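Local coordinates for protein Kcn28 (PDB 6J32) that is probably a GT-B-fold protein of the glycosyltransferase-like kind, with a C-terminal domain related to that of erythromycin biosynthesis protein CIII, at residues B[125-130]-B[184-189]. Sequence-based numbering, arbitrary orientation.
Sequences IPSIQI and LPERSL
Gln-129 binds the segment 184-189 through both its backbone and its side chain. Gln-129 N donates to Arg-187 O at 2.9 Å, and Gln-129 O accepts from Leu-189 N at 2.7 Å in a nearly straight bond (171° at the hydrogen). With CG anti to the backbone N (chi1 -177°), the extended side chain runs beside Ser-188, whose OG donates to Gln-129 OE1 at 3.0 Å, tilted 17° from the amide plane. The glutamine side chain also crosses that of Pro-185 at a slant, Gln-129 OE1 lying 3.5 Å from Pro-185 CG, while NE2 makes a weak hydrogen bond to Val-182 O. On the other face of the sheet, CG2 of Ile-128 meets CG of Leu-189 at 3.9 Å, and Ile-130 lies alongside the leucine; Ile-393 of helix 385-394 packs against Ile-128 and Leu-189. Toward the start of the strands the contact slackens: Glu-186 OE2 comes no closer than 3.6 Å to Ser-127 N, and the side chain of Arg-187 leads away to the exposed side. Backbone bonds of Gln-129 thus join strands 127-131 and 187-190 within the Rossmann-like N-terminal sheet, reinforced by an apolar cluster on one face and, on the other, a buried glutamine carbonyl satisfied by a serine hydroxyl.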
ATOM      1  N   ILE B 125     -30.048 -11.217  -9.658  1.00 64.37           N
ATOM      2  CA  ILE B 125     -30.235  -9.908  -9.036  1.00 62.92           C
ATOM      3  C   ILE B 125     -30.160  -8.846 -10.128  1.00 58.47           C
ATOM      4  O   ILE B 125     -29.304  -8.942 -11.019  1.00 56.86           O
ATOM      5  CB  ILE B 125     -29.183  -9.673  -7.941  1.00 65.70           C
ATOM      6  CG1 ILE B 125     -29.325 -10.722  -6.839  1.00 67.42           C
ATOM      7  CG2 ILE B 125     -29.295  -8.269  -7.360  1.00 67.32           C
ATOM      8  CD1 ILE B 125     -28.396 -10.502  -5.663  1.00 68.27           C
ATOM      9  N   PRO B 126     -31.029  -7.833 -10.118  1.00 56.16           N
ATOM     10  CA  PRO B 126     -30.923  -6.778 -11.134  1.00 53.99           C
ATOM     11  C   PRO B 126     -29.658  -5.955 -10.938  1.00 52.51           C
ATOM     12  O   PRO B 126     -29.218  -5.710  -9.812  1.00 52.24           O
ATOM     13  CB  PRO B 126     -32.188  -5.937 -10.911  1.00 53.80           C
ATOM     14  CG  PRO B 126     -32.595  -6.218  -9.503  1.00 54.98           C
ATOM     15  CD  PRO B 126     -32.194  -7.641  -9.234  1.00 55.60           C
ATOM     16  N   SER B 127     -29.062  -5.543 -12.053  1.00 51.28           N
ATOM     17  CA  SER B 127     -27.858  -4.730 -12.027  1.00 50.50           C
ATOM     18  C   SER B 127     -28.047  -3.503 -12.908  1.00 50.66           C
ATOM     19  O   SER B 127     -28.759  -3.544 -13.915  1.00 50.30           O
ATOM     20  CB  SER B 127     -26.627  -5.520 -12.489  1.00 48.75           C
ATOM     21  OG  SER B 127     -26.693  -5.796 -13.873  1.00 48.38           O
ATOM     22  N   ILE B 128     -27.413  -2.403 -12.506  1.00 49.31           N
ATOM     23  CA  ILE B 128     -27.471  -1.138 -13.231  1.00 47.26           C
ATOM     24  C   ILE B 128     -26.051  -0.615 -13.382  1.00 46.64           C
ATOM     25  O   ILE B 128     -25.335  -0.454 -12.388  1.00 48.34           O
ATOM     26  CB  ILE B 128     -28.352  -0.100 -12.519  1.00 45.72           C
ATOM     27  CG1 ILE B 128     -29.780  -0.626 -12.361  1.00 44.35           C
ATOM     28  CG2 ILE B 128     -28.354   1.203 -13.297  1.00 46.38           C
ATOM     29  CD1 ILE B 128     -30.688   0.300 -11.587  1.00 44.42           C
ATOM     30  N   GLN B 129     -25.645  -0.355 -14.618  1.00 45.77           N
ATOM     31  CA  GLN B 129     -24.341   0.226 -14.893  1.00 46.70           C
ATOM     32  C   GLN B 129     -24.373   1.736 -14.681  1.00 49.43           C
ATOM     33  O   GLN B 129     -25.326   2.413 -15.078  1.00 51.95           O
ATOM     34  CB  GLN B 129     -23.924  -0.096 -16.323  1.00 47.06           C
ATOM     35  CG  GLN B 129     -22.553   0.398 -16.714  1.00 49.83           C
ATOM     36  CD  GLN B 129     -22.334   0.312 -18.210  1.00 49.98           C
ATOM     37  OE1 GLN B 129     -22.878   1.112 -18.970  1.00 50.13           O
ATOM     38  NE2 GLN B 129     -21.555  -0.672 -18.643  1.00 49.12           N
ATOM     39  N   ILE B 130     -23.326   2.259 -14.043  1.00 46.26           N
ATOM     40  CA  ILE B 130     -23.159   3.689 -13.803  1.00 46.73           C
ATOM     41  C   ILE B 130     -21.985   4.158 -14.655  1.00 47.88           C
ATOM     42  O   ILE B 130     -20.822   3.907 -14.322  1.00 47.76           O
ATOM     43  CB  ILE B 130     -22.927   4.004 -12.321  1.00 46.51           C
ATOM     44  CG1 ILE B 130     -24.010   3.370 -11.445  1.00 47.61           C
ATOM     45  CG2 ILE B 130     -22.888   5.509 -12.103  1.00 44.87           C
ATOM     46  CD1 ILE B 130     -25.388   3.996 -11.615  1.00 46.42           C
ATOM     47  N   LEU B 184     -22.872  -3.747 -23.092  1.00 64.54           N
ATOM     48  CA  LEU B 184     -24.315  -3.856 -23.324  1.00 62.87           C
ATOM     49  C   LEU B 184     -25.007  -4.252 -22.023  1.00 61.65           C
ATOM     50  O   LEU B 184     -25.491  -5.380 -21.877  1.00 62.83           O
ATOM     51  CB  LEU B 184     -24.609  -4.864 -24.436  1.00 63.71           C
ATOM     52  CG  LEU B 184     -26.011  -4.952 -25.041  1.00 65.06           C
ATOM     53  CD1 LEU B 184     -26.293  -3.745 -25.918  1.00 64.80           C
ATOM     54  CD2 LEU B 184     -26.179  -6.242 -25.836  1.00 64.56           C
ATOM     55  N   PRO B 185     -25.061  -3.347 -21.049  1.00 59.11           N
ATOM     56  CA  PRO B 185     -25.697  -3.673 -19.768  1.00 58.18           C
ATOM     57  C   PRO B 185     -27.204  -3.829 -19.912  1.00 57.94           C
ATOM     58  O   PRO B 185     -27.809  -3.453 -20.915  1.00 57.18           O
ATOM     59  CB  PRO B 185     -25.336  -2.479 -18.881  1.00 58.04           C
ATOM     60  CG  PRO B 185     -25.154  -1.358 -19.843  1.00 58.96           C
ATOM     61  CD  PRO B 185     -24.545  -1.967 -21.070  1.00 59.00           C
ATOM     62  N   GLU B 186     -27.814  -4.416 -18.881  1.00 60.46           N
ATOM     63  CA  GLU B 186     -29.271  -4.484 -18.827  1.00 63.62           C
ATOM     64  C   GLU B 186     -29.859  -3.084 -18.792  1.00 61.09           C
ATOM     65  O   GLU B 186     -30.684  -2.712 -19.633  1.00 62.18           O
ATOM     66  CB  GLU B 186     -29.721  -5.262 -17.588  1.00 68.44           C
ATOM     67  CG  GLU B 186     -29.243  -6.694 -17.502  1.00 73.84           C
ATOM     68  CD  GLU B 186     -29.555  -7.319 -16.152  1.00 80.62           C
ATOM     69  OE1 GLU B 186     -29.113  -8.461 -15.908  1.00 83.57           O
ATOM     70  OE2 GLU B 186     -30.218  -6.656 -15.323  1.00 83.25           O
ATOM     71  N   ARG B 187     -29.428  -2.290 -17.817  1.00 60.26           N
ATOM     72  CA  ARG B 187     -29.834  -0.905 -17.651  1.00 60.10           C
ATOM     73  C   ARG B 187     -28.581  -0.108 -17.328  1.00 55.98           C
ATOM     74  O   ARG B 187     -27.644  -0.629 -16.719  1.00 49.78           O
ATOM     75  CB  ARG B 187     -30.879  -0.754 -16.532  1.00 63.68           C
ATOM     76  CG  ARG B 187     -31.844  -1.935 -16.436  1.00 68.55           C
ATOM     77  CD  ARG B 187     -33.129  -1.599 -15.705  1.00 73.11           C
ATOM     78  NE  ARG B 187     -34.109  -2.679 -15.820  1.00 77.74           N
ATOM     79  CZ  ARG B 187     -34.999  -2.791 -16.804  1.00 82.30           C
ATOM     80  NH1 ARG B 187     -35.041  -1.888 -17.774  1.00 83.32           N
ATOM     81  NH2 ARG B 187     -35.848  -3.811 -16.818  1.00 83.59           N
ATOM     82  N   SER B 188     -28.546   1.145 -17.771  1.00 55.32           N
ATOM     83  CA  SER B 188     -27.361   1.963 -17.567  1.00 54.62           C
ATOM     84  C   SER B 188     -27.761   3.405 -17.302  1.00 55.63           C
ATOM     85  O   SER B 188     -28.683   3.931 -17.932  1.00 59.98           O
ATOM     86  CB  SER B 188     -26.421   1.886 -18.777  1.00 53.98           C
ATOM     87  OG  SER B 188     -25.344   2.795 -18.648  1.00 54.91           O
ATOM     88  N   LEU B 189     -27.058   4.037 -16.366  1.00 50.89           N
ATOM     89  CA  LEU B 189     -27.238   5.450 -16.056  1.00 48.23           C
ATOM     90  C   LEU B 189     -25.997   6.187 -16.544  1.00 45.90           C
ATOM     91  O   LEU B 189     -24.896   5.966 -16.029  1.00 45.89           O
ATOM     92  CB  LEU B 189     -27.462   5.657 -14.559  1.00 45.73           C
ATOM     93  CG  LEU B 189     -28.720   5.006 -13.973  1.00 44.34           C
ATOM     94  CD1 LEU B 189     -28.850   5.304 -12.483  1.00 44.06           C
ATOM     95  CD2 LEU B 189     -29.968   5.457 -14.722  1.00 44.46           C
TER